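Local structure of Exo-arabinanase (Penicillium chrysogenum, 3A72) at residues F228-L241 with P252-S266. The protein hydrolyses alpha-1,5-linked L-arabinan as an exo-acting arabinanase, probably releasing arabinobiose from the chain end. Numbering follows the deposited sequence.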
loop_
_atom_site.group_PDB
_atom_site.type_symbol
_atom_site.label_atom_id
_atom_site.label_comp_id
_atom_site.label_asym_id
_atom_site.label_seq_id
_atom_site.Cartn_x
_atom_site.Cartn_y
_atom_site.Cartn_z
ATOM N N PHE A 228 -17.762 14.437 9.148
ATOM C CA PHE A 228 -19.087 14.254 8.545
ATOM C C PHE A 228 -20.115 15.114 9.241
ATOM O O PHE A 228 -21.232 14.738 9.508
ATOM C CB PHE A 228 -19.486 12.738 8.611
ATOM C CG PHE A 228 -18.548 11.905 7.775
ATOM C CD1 PHE A 228 -18.603 11.942 6.393
ATOM C CD2 PHE A 228 -17.593 11.106 8.400
ATOM C CE1 PHE A 228 -17.717 11.198 5.616
ATOM C CE2 PHE A 228 -16.729 10.408 7.620
ATOM C CZ PHE A 228 -16.749 10.421 6.240
ATOM N N GLY A 229 -19.720 16.347 9.589
ATOM C CA GLY A 229 -20.626 17.299 10.181
ATOM C C GLY A 229 -20.930 17.084 11.659
ATOM O O GLY A 229 -21.802 17.801 12.229
ATOM N N THR A 230 -20.263 16.145 12.306
ATOM C CA THR A 230 -20.423 15.852 13.723
ATOM C C THR A 230 -19.191 16.332 14.481
ATOM O O THR A 230 -18.308 16.992 13.921
ATOM C CB THR A 230 -20.613 14.368 13.987
ATOM O OG1 THR A 230 -19.407 13.704 13.694
ATOM C CG2 THR A 230 -21.465 13.750 12.888
ATOM N N GLU A 231 -19.246 15.985 15.776
ATOM C CA GLU A 231 -18.140 16.375 16.624
ATOM C C GLU A 231 -17.046 15.328 16.798
ATOM O O GLU A 231 -16.018 15.490 17.457
ATOM C CB GLU A 231 -18.730 16.780 17.968
ATOM C CG GLU A 231 -19.253 18.192 18.033
ATOM C CD GLU A 231 -20.039 18.716 16.859
ATOM O OE1 GLU A 231 -21.240 19.075 16.978
ATOM O OE2 GLU A 231 -19.457 18.813 15.732
ATOM N N THR A 232 -17.085 14.151 16.214
ATOM C CA THR A 232 -16.299 13.014 16.175
ATOM C C THR A 232 -15.766 12.709 14.772
ATOM O O THR A 232 -16.505 12.598 13.784
ATOM C CB THR A 232 -17.139 11.817 16.646
ATOM O OG1 THR A 232 -17.697 12.148 17.895
ATOM C CG2 THR A 232 -16.232 10.617 16.850
ATOM N N TYR A 233 -14.442 12.565 14.742
ATOM C CA TYR A 233 -13.705 12.231 13.493
ATOM C C TYR A 233 -13.716 10.745 13.295
ATOM O O TYR A 233 -13.588 9.987 14.249
ATOM C CB TYR A 233 -12.303 12.765 13.600
ATOM C CG TYR A 233 -11.660 13.128 12.250
ATOM C CD1 TYR A 233 -11.996 14.356 11.670
ATOM C CD2 TYR A 233 -10.750 12.336 11.618
ATOM C CE1 TYR A 233 -11.444 14.733 10.466
ATOM C CE2 TYR A 233 -10.211 12.723 10.423
ATOM C CZ TYR A 233 -10.542 13.917 9.847
ATOM O OH TYR A 233 -9.943 14.259 8.648
ATOM N N SER A 234 -13.784 10.305 12.008
ATOM C CA SER A 234 -13.645 8.900 11.705
ATOM C C SER A 234 -12.997 8.757 10.323
ATOM O O SER A 234 -12.925 9.710 9.545
ATOM C CB SER A 234 -15.019 8.216 11.704
ATOM O OG SER A 234 -15.909 8.736 10.747
ATOM N N PHE A 235 -12.557 7.522 10.036
ATOM C CA PHE A 235 -11.849 7.176 8.796
ATOM C C PHE A 235 -12.526 6.015 8.093
ATOM O O PHE A 235 -11.866 5.004 7.765
ATOM C CB PHE A 235 -10.383 6.837 9.102
ATOM C CG PHE A 235 -9.542 7.974 9.609
ATOM C CD1 PHE A 235 -8.882 8.774 8.720
ATOM C CD2 PHE A 235 -9.344 8.180 10.952
ATOM C CE1 PHE A 235 -8.016 9.813 9.146
ATOM C CE2 PHE A 235 -8.532 9.204 11.391
ATOM C CZ PHE A 235 -7.832 9.969 10.481
ATOM N N PRO A 236 -13.813 6.111 7.752
ATOM C CA PRO A 236 -14.473 5.004 7.015
ATOM C C PRO A 236 -13.840 4.767 5.676
ATOM O O PRO A 236 -13.352 5.677 4.992
ATOM C CB PRO A 236 -15.893 5.518 6.827
ATOM C CG PRO A 236 -15.727 7.025 6.850
ATOM C CD PRO A 236 -14.697 7.278 7.922
ATOM N N LEU A 237 -13.901 3.505 5.245
ATOM C CA LEU A 237 -13.412 3.158 3.918
ATOM C C LEU A 237 -14.424 3.578 2.854
ATOM O O LEU A 237 -15.640 3.344 2.964
ATOM C CB LEU A 237 -13.138 1.656 3.791
ATOM C CG LEU A 237 -12.111 1.127 4.787
ATOM C CD1 LEU A 237 -11.752 -0.304 4.374
ATOM C CD2 LEU A 237 -10.895 2.012 4.926
ATOM N N TYR A 238 -13.890 4.186 1.791
ATOM C CA TYR A 238 -14.627 4.608 0.597
ATOM C C TYR A 238 -13.910 4.084 -0.616
ATOM O O TYR A 238 -12.703 3.832 -0.595
ATOM C CB TYR A 238 -14.694 6.162 0.495
ATOM C CG TYR A 238 -15.830 6.795 1.245
ATOM C CD1 TYR A 238 -15.946 6.727 2.621
ATOM C CD2 TYR A 238 -16.814 7.481 0.551
ATOM C CE1 TYR A 238 -17.013 7.324 3.259
ATOM C CE2 TYR A 238 -17.907 8.101 1.189
ATOM C CZ TYR A 238 -17.999 8.008 2.548
ATOM O OH TYR A 238 -19.026 8.595 3.237
ATOM N N TYR A 239 -14.648 3.940 -1.730
ATOM C CA TYR A 239 -14.024 3.628 -2.993
ATOM C C TYR A 239 -14.671 4.425 -4.105
ATOM O O TYR A 239 -15.783 4.936 -4.028
ATOM C CB TYR A 239 -14.074 2.168 -3.280
ATOM C CG TYR A 239 -15.359 1.374 -3.176
ATOM C CD1 TYR A 239 -16.191 1.185 -4.277
ATOM C CD2 TYR A 239 -15.707 0.784 -1.987
ATOM C CE1 TYR A 239 -17.359 0.432 -4.176
ATOM C CE2 TYR A 239 -16.841 -0.000 -1.905
ATOM C CZ TYR A 239 -17.661 -0.179 -2.976
ATOM O OH TYR A 239 -18.755 -1.019 -2.832
ATOM N N ARG A 240 -13.886 4.532 -5.175
ATOM C CA ARG A 240 -14.298 5.116 -6.456
ATOM C C ARG A 240 -13.995 4.093 -7.531
ATOM O O ARG A 240 -13.034 3.347 -7.467
ATOM C CB ARG A 240 -13.569 6.420 -6.704
ATOM C CG ARG A 240 -14.070 7.538 -5.820
ATOM C CD ARG A 240 -13.234 8.771 -5.873
ATOM N NE ARG A 240 -13.668 9.785 -4.910
ATOM C CZ ARG A 240 -13.750 11.080 -5.135
ATOM N NH1 ARG A 240 -13.456 11.633 -6.298
ATOM N NH2 ARG A 240 -14.090 11.867 -4.122
ATOM N N LEU A 241 -14.868 4.090 -8.557
ATOM C CA LEU A 241 -14.747 3.186 -9.681
ATOM C C LEU A 241 -14.584 3.971 -10.963
ATOM O O LEU A 241 -15.411 4.874 -11.247
ATOM C CB LEU A 241 -16.008 2.310 -9.739
ATOM C CG LEU A 241 -16.039 1.263 -8.597
ATOM C CD1 LEU A 241 -17.415 0.926 -8.139
ATOM C CD2 LEU A 241 -15.213 0.035 -9.037
ATOM N N PRO A 252 -17.857 9.613 -8.243
ATOM C CA PRO A 252 -18.350 9.911 -6.880
ATOM C C PRO A 252 -17.852 8.845 -5.934
ATOM O O PRO A 252 -17.752 7.670 -6.245
ATOM C CB PRO A 252 -19.859 9.871 -7.016
ATOM C CG PRO A 252 -20.073 8.975 -8.175
ATOM C CD PRO A 252 -18.965 9.236 -9.164
ATOM N N GLY A 253 -17.559 9.264 -4.700
ATOM C CA GLY A 253 -17.175 8.319 -3.690
ATOM C C GLY A 253 -18.332 7.476 -3.204
ATOM O O GLY A 253 -19.439 7.998 -2.989
ATOM N N GLN A 254 -18.041 6.241 -2.909
ATOM C CA GLN A 254 -19.014 5.264 -2.414
ATOM C C GLN A 254 -18.523 4.697 -1.085
ATOM O O GLN A 254 -17.402 4.156 -0.996
ATOM C CB GLN A 254 -19.152 4.138 -3.428
ATOM C CG GLN A 254 -20.210 3.116 -3.068
ATOM C CD GLN A 254 -20.461 2.043 -4.117
ATOM O OE1 GLN A 254 -20.083 2.189 -5.298
ATOM N NE2 GLN A 254 -21.157 1.040 -3.697
ATOM N N ARG A 255 -19.295 4.827 -0.027
ATOM C CA ARG A 255 -18.924 4.275 1.282
ATOM C C ARG A 255 -19.055 2.757 1.195
ATOM O O ARG A 255 -20.062 2.209 0.737
ATOM C CB ARG A 255 -19.813 4.837 2.374
ATOM C CG ARG A 255 -19.449 4.345 3.751
ATOM C CD ARG A 255 -20.284 4.936 4.861
ATOM N NE ARG A 255 -20.018 6.347 5.101
ATOM C CZ ARG A 255 -19.601 6.931 6.199
ATOM N NH1 ARG A 255 -19.356 6.252 7.351
ATOM N NH2 ARG A 255 -19.413 8.252 6.231
ATOM N N LEU A 256 -18.040 2.050 1.684
ATOM C CA LEU A 256 -18.094 0.583 1.742
ATOM C C LEU A 256 -19.038 0.189 2.869
ATOM O O LEU A 256 -18.787 0.535 4.032
ATOM C CB LEU A 256 -16.669 0.037 1.896
ATOM C CG LEU A 256 -16.468 -1.450 1.753
ATOM C CD1 LEU A 256 -15.017 -1.747 1.452
ATOM C CD2 LEU A 256 -16.914 -2.248 2.997
ATOM N N VAL A 257 -20.105 -0.563 2.558
ATOM C CA VAL A 257 -21.083 -0.992 3.527
ATOM C C VAL A 257 -21.005 -2.511 3.666
ATOM O O VAL A 257 -20.998 -3.232 2.637
ATOM C CB VAL A 257 -22.495 -0.552 3.126
ATOM C CG1 VAL A 257 -23.528 -1.074 4.141
ATOM C CG2 VAL A 257 -22.524 1.000 2.990
ATOM N N VAL A 258 -20.937 -2.966 4.914
ATOM C CA VAL A 258 -20.771 -4.366 5.237
ATOM C C VAL A 258 -22.113 -4.913 5.712
ATOM O O VAL A 258 -22.790 -4.275 6.530
ATOM C CB VAL A 258 -19.677 -4.528 6.307
ATOM C CG1 VAL A 258 -19.382 -6.017 6.584
ATOM C CG2 VAL A 258 -18.417 -3.845 5.877
ATOM N N SER A 259 -22.507 -6.093 5.216
ATOM C CA SER A 259 -23.843 -6.614 5.534
ATOM C C SER A 259 -24.045 -6.931 7.011
ATOM O O SER A 259 -25.183 -6.945 7.475
ATOM C CB SER A 259 -24.176 -7.803 4.655
ATOM O OG SER A 259 -23.283 -8.864 4.989
ATOM N N SER A 260 -22.977 -7.153 7.778
ATOM C CA SER A 260 -23.049 -7.388 9.220
ATOM C C SER A 260 -23.244 -6.130 10.029
ATOM O O SER A 260 -23.537 -6.215 11.217
ATOM C CB SER A 260 -21.730 -8.043 9.691
ATOM O OG SER A 260 -20.687 -7.078 9.465
ATOM N N GLY A 261 -23.014 -4.956 9.434
ATOM C CA GLY A 261 -23.014 -3.705 10.152
ATOM C C GLY A 261 -21.680 -3.242 10.639
ATOM O O GLY A 261 -21.558 -2.104 11.093
ATOM N N THR A 262 -20.629 -4.054 10.538
ATOM C CA THR A 262 -19.282 -3.556 10.860
ATOM C C THR A 262 -18.993 -2.371 9.962
ATOM O O THR A 262 -19.294 -2.384 8.757
ATOM C CB THR A 262 -18.275 -4.671 10.635
ATOM O OG1 THR A 262 -18.584 -5.707 11.568
ATOM C CG2 THR A 262 -16.838 -4.238 10.819
ATOM N N GLN A 263 -18.352 -1.342 10.524
ATOM C CA GLN A 263 -18.024 -0.128 9.810
ATOM C C GLN A 263 -16.500 -0.037 9.738
ATOM O O GLN A 263 -15.844 0.442 10.684
ATOM C CB GLN A 263 -18.607 1.083 10.510
ATOM C CG GLN A 263 -20.137 1.028 10.418
ATOM C CD GLN A 263 -20.753 2.269 11.005
ATOM O OE1 GLN A 263 -20.647 3.375 10.471
ATOM N NE2 GLN A 263 -21.386 2.153 12.131
ATOM N N PRO A 264 -15.903 -0.555 8.678
ATOM C CA PRO A 264 -14.415 -0.639 8.663
ATOM C C PRO A 264 -13.799 0.745 8.575
ATOM O O PRO A 264 -14.277 1.624 7.842
ATOM C CB PRO A 264 -14.112 -1.467 7.427
ATOM C CG PRO A 264 -15.312 -1.547 6.659
ATOM C CD PRO A 264 -16.494 -1.093 7.450
ATOM N N THR A 265 -12.678 0.918 9.258
ATOM C CA THR A 265 -11.984 2.194 9.272
ATOM C C THR A 265 -10.485 2.018 9.129
ATOM O O THR A 265 -9.883 1.036 9.629
ATOM C CB THR A 265 -12.278 3.011 10.551
ATOM O OG1 THR A 265 -11.850 2.272 11.682
ATOM C CG2 THR A 265 -13.744 3.361 10.670
ATOM N N SER A 266 -9.881 3.008 8.486
ATOM C CA SER A 266 -8.452 3.277 8.350
ATOM C C SER A 266 -7.765 2.365 7.313
ATOM O O SER A 266 -8.094 1.179 7.138
ATOM C CB SER A 266 -7.709 3.187 9.652
ATOM O OG SER A 266 -8.148 4.169 10.584
HETATM O O HOH W 1 -18.125 7.459 9.549
HETATM O O HOH W 2 -16.718 1.989 5.126
HETATM O O HOH W 3 -20.778 -1.187 -0.286
HETATM O O HOH W 4 -17.450 5.512 -7.822
#
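R255 lies across the ring of Y238, with its CB over the ring face, 3.9 Å from the ring centroid, in a CH-pi contact. R255 CG is anti to the backbone N, and the chain then bends at chi3 (-70°), which turns the guanidinium back to the phenol. There NE donates to Y238 OH at 3.1 Å, tilted from the guanidinium plane, and NH2 adds a weak bond to the same oxygen. NH2 also sits over one face of the F228 ring, a cation-pi contact with the two planes 60° apart. P236 covers one guanidinium face with CB and CG, and a water links NH1 to S234 OG. The group is thus held on several sides.

L237 points toward 252-266. Its CD1 meets P264 CB at 4.0 Å, and its CD2 lies near the backbone of S266. Its backbone is gripped as well: N donates to P264 O, and O accepts from L256 N at 3.0 Å. A water joins L237 O to L256 O.

Y239 runs alongside the extended side chain of Q254, their ring and amide planes 41° apart. Its CE1 touches Q254 OE1 at 3.4 Å, and L256 CB meets the ring edge at CE2. Y239 OH bonds to G299 O and W303 NE1. The backbones of Y239 and Q254 form an antiparallel hydrogen-bonded pair, with Q254 N to Y239 O at 2.8 Å.

The contact includes the outer hairpin of a four-stranded antiparallel sheet, consistent with one blade of a sialidase-like beta-propeller. Strand 237-242 lies between strand 218-225 and the edge strand 254-255. Beyond that edge, residues 256-266 lead to the next sheet. L256 and P264 of this segment pack on V284 of strand 281-285 and F293 of strand 292-295, and L237 of the hairpin also touches V284.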